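Local coordinates for protein ethylbenzene dehydrogenase alpha-subunit (Aromatoleum aromaticum, PDB 2IVF) that belongs to the molybdopterin oxidoreductase family and holds a molybdenum atom, an iron/sulfur cluster and the ligands MGD and MD1, at residues G839-K844 against F895-D900; T834-G839 against G968-I973; W565-L570 against T830-P835. All blocks are in the same frame, centred on the assembly; numbering follows the deposited sequence.

In the fold
The run from Thr-830 to Lys-844 is joined to the rest of the chain in three steps, an example of how a polypeptide can be tied into a sheet through the irregular segments that lead up to it. Contact 3 fixes its start against the loop 565-570, contact 2 lays its middle on strand 969-975, and contact 1 sets its end against the turn 895-900. Contacts 1 and 2 share Gly-839 and their centres lie about 5 Å apart; contacts 2 and 3 share Thr-834 and Pro-835, with centres about 12 Å apart. The side chain of Thr-834 is about 7 Å from MGD, and that of Val-969 about 9 Å from MD1.

Contact 1: G839-K844 against F895-D900; sequences GDHPFK and FNDFAD
The imidazole ring of His-841 lies against the backbone of the turn 895-900, and the side chain can be followed outward atom by atom. CB points toward the turn, and with CG beside the backbone N (chi1 -71°) the ring is carried in over the backbone of Asn-896. His-841 ND1 comes first, 3.6 Å from Asn-896 CB, and it also makes a weak hydrogen bond to the carbonyl of Gly-838. On the other branch, His-841 CD2 lies 4.1 Å from Phe-895 O, which sits over the same ring face as Asn-896 CA. Farther out, His-841 CE1 is 3.4 Å from Asn-896 CA. Asn-896 CA makes a CH-pi contact, 3.8 Å from the centroid of the His-841 ring and 25° off the normal. NE2, at the tip, is not hydrogen-bonded to Asp-897 OD1, whose modelled approach to the ring is too close to be relied on. The Phe-895 ring lies obliquely to that of His-841, centroids 5.9 Å apart.

The other carboxylate oxygen serves the backbone. Asp-897 OD2 comes within 3.4 Å of Gly-839 CA, where no side chain intervenes, and accepts from a water at 2.7 Å that in turn takes the N-H of Asp-840. Asn-896 shapes the turn itself: its OD1 receives Phe-898 N at 3.0 Å from above the carbonyl plane, an Asx turn, while its ND2 is held by the carbonyls of Arg-970 and Leu-935.

The turn joins strands 891-895 and 900-908, and the other segment runs into strand 843-846. Strand 969-975 passes between them, pairing with Phe-843 through Val-971 and with Phe-895 through Ser-972, while Phe-898 packs on helix 617-625.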
loop_
_atom_site.group_PDB
_atom_site.type_symbol
_atom_site.label_atom_id
_atom_site.label_comp_id
_atom_site.label_asym_id
_atom_site.label_seq_id
_atom_site.Cartn_x
_atom_site.Cartn_y
_atom_site.Cartn_z
ATOM N N GLY A 839 8.023 -16.433 -25.122
ATOM C CA GLY A 839 7.629 -17.536 -26.024
ATOM C C GLY A 839 6.128 -17.528 -26.169
ATOM O O GLY A 839 5.448 -16.621 -25.705
ATOM N N ASP A 840 5.606 -18.545 -26.823
ATOM C CA ASP A 840 4.216 -18.598 -27.131
ATOM C C ASP A 840 3.481 -19.284 -25.998
ATOM O O ASP A 840 3.289 -20.512 -25.999
ATOM C CB ASP A 840 4.011 -19.365 -28.435
ATOM C CG ASP A 840 2.563 -19.330 -28.879
ATOM O OD1 ASP A 840 1.778 -18.600 -28.239
ATOM O OD2 ASP A 840 2.217 -20.043 -29.818
ATOM N N HIS A 841 3.072 -18.484 -25.029
ATOM C CA HIS A 841 2.380 -18.955 -23.867
ATOM C C HIS A 841 1.164 -18.101 -23.773
ATOM O O HIS A 841 1.183 -16.962 -24.214
ATOM C CB HIS A 841 3.263 -18.809 -22.609
ATOM C CG HIS A 841 4.406 -19.783 -22.568
ATOM N ND1 HIS A 841 5.681 -19.453 -22.982
ATOM C CD2 HIS A 841 4.455 -21.076 -22.208
ATOM C CE1 HIS A 841 6.457 -20.516 -22.899
ATOM N NE2 HIS A 841 5.742 -21.515 -22.422
ATOM N N PRO A 842 0.094 -18.644 -23.211
ATOM C CA PRO A 842 -1.196 -18.004 -23.379
ATOM C C PRO A 842 -1.567 -16.863 -22.449
ATOM O O PRO A 842 -2.444 -16.101 -22.832
ATOM C CB PRO A 842 -2.174 -19.160 -23.206
ATOM C CG PRO A 842 -1.554 -19.982 -22.232
ATOM C CD PRO A 842 -0.045 -19.887 -22.451
ATOM N N PHE A 843 -0.939 -16.702 -21.277
ATOM C CA PHE A 843 -1.322 -15.588 -20.418
ATOM C C PHE A 843 -0.385 -14.424 -20.687
ATOM O O PHE A 843 0.772 -14.613 -21.046
ATOM C CB PHE A 843 -1.278 -15.912 -18.925
ATOM C CG PHE A 843 -2.293 -16.925 -18.503
ATOM C CD1 PHE A 843 -2.048 -18.267 -18.712
ATOM C CD2 PHE A 843 -3.521 -16.535 -17.936
ATOM C CE1 PHE A 843 -2.989 -19.223 -18.343
ATOM C CE2 PHE A 843 -4.461 -17.492 -17.568
ATOM C CZ PHE A 843 -4.191 -18.822 -17.755
ATOM N N LYS A 844 -0.919 -13.231 -20.540
ATOM C CA LYS A 844 -0.124 -12.004 -20.486
ATOM C C LYS A 844 -0.073 -11.555 -19.045
ATOM O O LYS A 844 -1.111 -11.303 -18.424
ATOM C CB LYS A 844 -0.717 -10.936 -21.384
ATOM C CG LYS A 844 -0.337 -11.106 -22.823
ATOM C CD LYS A 844 -0.667 -9.824 -23.559
ATOM C CE LYS A 844 -0.257 -9.892 -24.984
ATOM N NZ LYS A 844 -0.615 -8.623 -25.652
ATOM N N PHE A 895 5.352 -20.007 -15.687
ATOM C CA PHE A 895 6.554 -20.299 -16.424
ATOM C C PHE A 895 6.491 -19.843 -17.856
ATOM O O PHE A 895 5.413 -19.701 -18.424
ATOM C CB PHE A 895 6.888 -21.829 -16.338
ATOM C CG PHE A 895 5.879 -22.734 -17.014
ATOM C CD1 PHE A 895 4.695 -23.090 -16.371
ATOM C CD2 PHE A 895 6.120 -23.231 -18.279
ATOM C CE1 PHE A 895 3.796 -23.919 -16.989
ATOM C CE2 PHE A 895 5.215 -24.069 -18.912
ATOM C CZ PHE A 895 4.054 -24.410 -18.275
ATOM N N ASN A 896 7.665 -19.704 -18.467
ATOM C CA ASN A 896 7.719 -19.479 -19.881
ATOM C C ASN A 896 8.990 -20.090 -20.401
ATOM O O ASN A 896 9.556 -20.964 -19.733
ATOM C CB ASN A 896 7.565 -18.000 -20.220
ATOM C CG ASN A 896 8.633 -17.089 -19.594
ATOM O OD1 ASN A 896 9.704 -17.515 -19.196
ATOM N ND2 ASN A 896 8.322 -15.813 -19.523
ATOM N N ASP A 897 9.424 -19.689 -21.582
ATOM C CA ASP A 897 10.601 -20.303 -22.164
ATOM C C ASP A 897 11.890 -20.004 -21.413
ATOM O O ASP A 897 12.896 -20.675 -21.630
ATOM C CB ASP A 897 10.714 -19.944 -23.655
ATOM C CG ASP A 897 9.674 -20.650 -24.500
ATOM O OD1 ASP A 897 8.884 -21.464 -23.927
ATOM O OD2 ASP A 897 9.598 -20.350 -25.724
ATOM N N PHE A 898 11.864 -19.051 -20.502
ATOM C CA PHE A 898 13.061 -18.629 -19.806
ATOM C C PHE A 898 13.193 -19.168 -18.395
ATOM O O PHE A 898 14.264 -19.600 -18.025
ATOM C CB PHE A 898 13.152 -17.114 -19.783
ATOM C CG PHE A 898 14.378 -16.622 -19.134
ATOM C CD1 PHE A 898 15.599 -16.691 -19.772
ATOM C CD2 PHE A 898 14.325 -16.099 -17.848
ATOM C CE1 PHE A 898 16.764 -16.234 -19.146
ATOM C CE2 PHE A 898 15.489 -15.638 -17.208
ATOM C CZ PHE A 898 16.707 -15.708 -17.854
ATOM N N ALA A 899 12.117 -19.145 -17.611
ATOM C CA ALA A 899 12.217 -19.545 -16.213
ATOM C C ALA A 899 10.843 -19.804 -15.639
ATOM O O ALA A 899 9.863 -19.814 -16.359
ATOM C CB ALA A 899 12.948 -18.452 -15.398
ATOM N N ASP A 900 10.797 -20.065 -14.346
ATOM C CA ASP A 900 9.542 -20.375 -13.681
ATOM C C ASP A 900 9.569 -19.936 -12.248
ATOM O O ASP A 900 10.637 -19.711 -11.682
ATOM C CB ASP A 900 9.251 -21.871 -13.723
ATOM C CG ASP A 900 10.236 -22.700 -12.874
ATOM O OD1 ASP A 900 11.461 -22.641 -13.133
ATOM O OD2 ASP A 900 9.784 -23.413 -11.949
HETATM O O HOH W 1 7.410 -20.758 -27.164
#

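Contact 2: T834-G839 against G968-I973; sequences TPMVGG and GVRVSI
Arg-970 and Met-836 are brought together by bends in both chains: the arginine turns at chi2 (-49°), doubling its guanidinium back over the loop, and the methionine turns at chi3 (86°), bringing its methyl round to meet it. Met-836 CG and CE thus lie over the same face of the guanidinium, CG 3.9 Å from Arg-970 NH2 and CE 3.7 Å from Arg-970 NH1. A cationic group covered in this way keeps its N-H bonds for partners around its rim. Arg-970 NE gives to a water at 2.7 Å, and this water donates to the carbonyls of Pro-835 and Gly-968, tying both backbones to one arginine nitrogen. NH2 meets a second water, in the guanidinium plane, which donates to Thr-834 O. NH1 is taken by the carbonyl of His-841.

The direct backbone link is a single bond, Arg-970 N to Val-837 O at 2.9 Å. Val-837 O belongs to a type II beta turn from Met-836 to Gly-839, closed by Gly-839 N on Met-836 O. The turn swings Gly-839 O to 3.3 Å from Arg-970 CB, and CB touches the carbonyl oxygens of both Val-837 and Gly-839. Apolar packing is supplied by the valines, with Val-837 CG1 3.8 Å from Val-969 CG2. Separately, the Thr-834 methyl, CG2, makes a van der Waals contact with the carbonyl of Gly-968.

The loop therefore lies alongside the start of strand 969-975, a strand that within its sheet is flanked by 843-846, paired through Phe-843 and Ile-845, and by 891-895.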
loop_
_atom_site.group_PDB
_atom_site.type_symbol
_atom_site.label_atom_id
_atom_site.label_comp_id
_atom_site.label_asym_id
_atom_site.label_seq_id
_atom_site.Cartn_x
_atom_site.Cartn_y
_atom_site.Cartn_z
ATOM N N THR A 834 1.943 -6.444 -27.961
ATOM C CA THR A 834 3.136 -6.788 -27.200
ATOM C C THR A 834 3.893 -7.893 -27.886
ATOM O O THR A 834 3.282 -8.884 -28.321
ATOM C CB THR A 834 2.727 -7.335 -25.839
ATOM O OG1 THR A 834 1.663 -6.519 -25.324
ATOM C CG2 THR A 834 3.940 -7.359 -24.884
ATOM N N PRO A 835 5.222 -7.754 -28.020
ATOM C CA PRO A 835 6.017 -8.868 -28.509
ATOM C C PRO A 835 5.829 -10.116 -27.636
ATOM O O PRO A 835 5.476 -9.996 -26.474
ATOM C CB PRO A 835 7.422 -8.332 -28.386
ATOM C CG PRO A 835 7.271 -6.901 -28.635
ATOM C CD PRO A 835 6.062 -6.560 -27.820
ATOM N N MET A 836 5.996 -11.287 -28.219
ATOM C CA MET A 836 5.810 -12.556 -27.511
ATOM C C MET A 836 7.042 -12.870 -26.666
ATOM O O MET A 836 7.705 -13.883 -26.816
ATOM C CB MET A 836 5.475 -13.685 -28.513
ATOM C CG MET A 836 3.994 -13.565 -28.994
ATOM S SD MET A 836 3.537 -14.853 -30.155
ATOM C CE MET A 836 3.065 -16.114 -28.959
ATOM N N VAL A 837 7.346 -11.947 -25.758
ATOM C CA VAL A 837 8.435 -12.117 -24.811
ATOM C C VAL A 837 8.125 -13.318 -23.910
ATOM O O VAL A 837 7.071 -13.353 -23.272
ATOM C CB VAL A 837 8.603 -10.887 -23.911
ATOM C CG1 VAL A 837 9.843 -11.038 -23.008
ATOM C CG2 VAL A 837 8.610 -9.542 -24.741
ATOM N N GLY A 838 9.069 -14.261 -23.834
ATOM C CA GLY A 838 8.901 -15.477 -23.069
ATOM C C GLY A 838 8.464 -16.669 -23.899
ATOM O O GLY A 838 8.489 -17.791 -23.415
ATOM N N GLY A 839 8.023 -16.433 -25.122
ATOM C CA GLY A 839 7.629 -17.536 -26.024
ATOM C C GLY A 839 6.128 -17.528 -26.169
ATOM O O GLY A 839 5.448 -16.621 -25.705
ATOM N N GLY A 968 2.873 -7.694 -19.951
ATOM C CA GLY A 968 2.398 -8.422 -21.093
ATOM C C GLY A 968 3.314 -9.554 -21.503
ATOM O O GLY A 968 3.083 -10.211 -22.503
ATOM N N VAL A 969 4.379 -9.781 -20.729
ATOM C CA VAL A 969 5.209 -10.941 -20.950
ATOM C C VAL A 969 4.320 -12.187 -20.914
ATOM O O VAL A 969 3.305 -12.250 -20.187
ATOM C CB VAL A 969 6.358 -11.001 -19.954
ATOM C CG1 VAL A 969 7.055 -12.422 -19.939
ATOM C CG2 VAL A 969 7.390 -9.893 -20.329
ATOM N N ARG A 970 4.682 -13.158 -21.723
ATOM C CA ARG A 970 3.930 -14.370 -21.808
ATOM C C ARG A 970 4.330 -15.356 -20.729
ATOM O O ARG A 970 5.510 -15.643 -20.538
ATOM C CB ARG A 970 4.153 -15.031 -23.166
ATOM C CG ARG A 970 3.666 -14.201 -24.348
ATOM C CD ARG A 970 2.251 -13.670 -24.173
ATOM N NE ARG A 970 1.685 -13.026 -25.364
ATOM C CZ ARG A 970 0.997 -13.667 -26.330
ATOM N NH1 ARG A 970 0.773 -14.978 -26.305
ATOM N NH2 ARG A 970 0.504 -12.995 -27.366
ATOM N N VAL A 971 3.324 -15.933 -20.082
ATOM C CA VAL A 971 3.524 -17.033 -19.167
ATOM C C VAL A 971 2.458 -18.086 -19.386
ATOM O O VAL A 971 1.399 -17.785 -19.892
ATOM C CB VAL A 971 3.480 -16.590 -17.710
ATOM C CG1 VAL A 971 4.597 -15.577 -17.468
ATOM C CG2 VAL A 971 2.080 -16.055 -17.312
ATOM N N SER A 972 2.806 -19.329 -19.063
ATOM C CA SER A 972 1.849 -20.424 -18.900
ATOM C C SER A 972 1.640 -20.626 -17.392
ATOM O O SER A 972 2.494 -20.272 -16.609
ATOM C CB SER A 972 2.419 -21.673 -19.538
ATOM O OG SER A 972 2.138 -21.733 -20.935
ATOM N N ILE A 973 0.503 -21.170 -16.990
ATOM C CA ILE A 973 0.244 -21.438 -15.580
ATOM C C ILE A 973 -0.218 -22.884 -15.429
ATOM O O ILE A 973 -1.013 -23.377 -16.221
ATOM C CB ILE A 973 -0.819 -20.462 -15.019
ATOM C CG1 ILE A 973 -0.392 -19.013 -15.208
ATOM C CG2 ILE A 973 -1.102 -20.761 -13.560
ATOM C CD1 ILE A 973 -1.573 -17.940 -15.014
HETATM O O HOH W 2 0.962 -10.055 -27.786
HETATM O O HOH W 3 3.056 -10.735 -25.182
#

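Contact 3: W565-L570 against T830-P835; sequences WTDPAL and THKDTP
Lys-832 and Asp-567 form a salt bridge, with Lys-832 NZ 2.6 Å from Asp-567 OD2 on the syn lone pair of the carboxylate. The lysine is extended beyond CG and crosses the aspartate at about a right angle. Its ammonium group is shared: Glu-826 makes a second salt bridge with it and the carbonyl of Ala-824 accepts a hydrogen bond, so the ammonium group has three partners in all among those named.

The second carboxylate oxygen works on its own loop. With CG anti to the Asp-567 N (chi1 169°), OD1 reaches over to Ala-569 N, 3.1 Å away and well above the carboxylate plane. A water 2.9 Å from Asp-567 OD1 donates to it and to Asp-833 O, adding a solvent-mediated link between the segments.

Packing lies around this polar core. Ala-569 CB sits 3.5 Å from Lys-832 NZ, against the end of the lysine. On the other flank, the Pro-835 ring rests against the Asp-567 backbone, CG being 3.7 Å from Asp-567 N, while its CB lies beside Trp-565 O, a buried carbonyl for which the model offers no hydrogen-bond partner.

What results is an Asx turn superimposed on a type I beta turn from Asp-567 to Leu-570: one aspartate closes its own Asx turn through OD1 and joins the loop to a distant segment of the chain through OD2.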
loop_
_atom_site.group_PDB
_atom_site.type_symbol
_atom_site.label_atom_id
_atom_site.label_comp_id
_atom_site.label_asym_id
_atom_site.label_seq_id
_atom_site.Cartn_x
_atom_site.Cartn_y
_atom_site.Cartn_z
ATOM N N TRP A 565 11.532 -12.796 -29.229
ATOM C CA TRP A 565 10.961 -11.950 -28.193
ATOM C C TRP A 565 10.995 -10.477 -28.566
ATOM O O TRP A 565 10.793 -9.664 -27.741
ATOM C CB TRP A 565 11.722 -12.126 -26.875
ATOM C CG TRP A 565 11.749 -13.537 -26.380
ATOM C CD1 TRP A 565 10.918 -14.566 -26.761
ATOM C CD2 TRP A 565 12.616 -14.067 -25.392
ATOM N NE1 TRP A 565 11.230 -15.704 -26.063
ATOM C CE2 TRP A 565 12.274 -15.424 -25.215
ATOM C CE3 TRP A 565 13.683 -13.535 -24.647
ATOM C CZ2 TRP A 565 12.984 -16.258 -24.346
ATOM C CZ3 TRP A 565 14.366 -14.357 -23.777
ATOM C CH2 TRP A 565 13.996 -15.701 -23.618
ATOM N N THR A 566 11.280 -10.180 -29.828
ATOM C CA THR A 566 11.421 -8.825 -30.346
ATOM C C THR A 566 10.182 -8.492 -31.170
ATOM O O THR A 566 9.548 -9.365 -31.745
ATOM C CB THR A 566 12.689 -8.769 -31.295
ATOM O OG1 THR A 566 13.866 -9.145 -30.559
ATOM C CG2 THR A 566 12.922 -7.376 -31.881
ATOM N N ASP A 567 9.825 -7.224 -31.248
ATOM C CA ASP A 567 8.751 -6.768 -32.168
ATOM C C ASP A 567 9.073 -7.262 -33.587
ATOM O O ASP A 567 10.122 -6.907 -34.130
ATOM C CB ASP A 567 8.705 -5.229 -32.092
ATOM C CG ASP A 567 7.839 -4.577 -33.155
ATOM O OD1 ASP A 567 6.946 -5.250 -33.701
ATOM O OD2 ASP A 567 8.051 -3.343 -33.403
ATOM N N PRO A 568 8.190 -8.080 -34.191
ATOM C CA PRO A 568 8.446 -8.629 -35.520
ATOM C C PRO A 568 8.472 -7.630 -36.664
ATOM O O PRO A 568 8.879 -7.992 -37.761
ATOM C CB PRO A 568 7.305 -9.620 -35.751
ATOM C CG PRO A 568 6.344 -9.445 -34.653
ATOM C CD PRO A 568 6.896 -8.529 -33.633
ATOM N N ALA A 569 8.030 -6.404 -36.416
ATOM C CA ALA A 569 8.125 -5.321 -37.382
ATOM C C ALA A 569 9.529 -4.759 -37.453
ATOM O O ALA A 569 9.823 -3.940 -38.337
ATOM C CB ALA A 569 7.125 -4.193 -37.027
ATOM N N LEU A 570 10.401 -5.163 -36.523
ATOM C CA LEU A 570 11.766 -4.681 -36.543
ATOM C C LEU A 570 12.600 -5.598 -37.446
ATOM O O LEU A 570 12.352 -6.806 -37.530
ATOM C CB LEU A 570 12.333 -4.570 -35.113
ATOM C CG LEU A 570 11.612 -3.651 -34.104
ATOM C CD1 LEU A 570 12.346 -3.634 -32.734
ATOM C CD2 LEU A 570 11.401 -2.180 -34.572
ATOM N N THR A 830 0.550 4.228 -33.583
ATOM C CA THR A 830 0.044 3.044 -34.217
ATOM C C THR A 830 -0.033 1.982 -33.149
ATOM O O THR A 830 0.643 2.088 -32.119
ATOM C CB THR A 830 0.941 2.578 -35.346
ATOM O OG1 THR A 830 0.211 1.622 -36.123
ATOM C CG2 THR A 830 2.229 1.953 -34.779
ATOM N N HIS A 831 -0.880 0.985 -33.389
ATOM C CA HIS A 831 -1.020 -0.133 -32.467
ATOM C C HIS A 831 -0.107 -1.297 -32.907
ATOM O O HIS A 831 -0.109 -1.714 -34.093
ATOM C CB HIS A 831 -2.451 -0.653 -32.432
ATOM C CG HIS A 831 -2.566 -1.936 -31.678
ATOM N ND1 HIS A 831 -2.124 -2.057 -30.379
ATOM C CD2 HIS A 831 -2.966 -3.169 -32.057
ATOM C CE1 HIS A 831 -2.281 -3.308 -29.979
ATOM N NE2 HIS A 831 -2.803 -3.998 -30.971
ATOM N N LYS A 832 0.717 -1.751 -31.970
ATOM C CA LYS A 832 1.460 -3.001 -32.115
ATOM C C LYS A 832 1.187 -3.825 -30.908
ATOM O O LYS A 832 1.289 -3.323 -29.797
ATOM C CB LYS A 832 2.968 -2.776 -32.202
ATOM C CG LYS A 832 3.432 -2.151 -33.548
ATOM C CD LYS A 832 4.979 -1.988 -33.584
ATOM C CE LYS A 832 5.551 -1.459 -34.899
ATOM N NZ LYS A 832 7.039 -1.445 -34.793
ATOM N N ASP A 833 0.856 -5.091 -31.112
ATOM C CA ASP A 833 0.683 -5.972 -29.976
ATOM C C ASP A 833 2.020 -6.238 -29.269
ATOM O O ASP A 833 3.110 -6.130 -29.854
ATOM C CB ASP A 833 -0.141 -7.219 -30.308
ATOM C CG ASP A 833 -1.684 -6.912 -30.325
ATOM O OD1 ASP A 833 -2.323 -7.173 -31.343
ATOM O OD2 ASP A 833 -2.265 -6.381 -29.332
ATOM N N THR A 834 1.943 -6.444 -27.961
ATOM C CA THR A 834 3.136 -6.788 -27.200
ATOM C C THR A 834 3.893 -7.893 -27.886
ATOM O O THR A 834 3.282 -8.884 -28.321
ATOM C CB THR A 834 2.727 -7.335 -25.839
ATOM O OG1 THR A 834 1.663 -6.519 -25.324
ATOM C CG2 THR A 834 3.940 -7.359 -24.884
ATOM N N PRO A 835 5.222 -7.754 -28.020
ATOM C CA PRO A 835 6.017 -8.868 -28.509
ATOM C C PRO A 835 5.829 -10.116 -27.636
ATOM O O PRO A 835 5.476 -9.996 -26.474
ATOM C CB PRO A 835 7.422 -8.332 -28.386
ATOM C CG PRO A 835 7.271 -6.901 -28.635
ATOM C CD PRO A 835 6.062 -6.560 -27.820
HETATM O O HOH W 4 5.377 -6.012 -31.381
#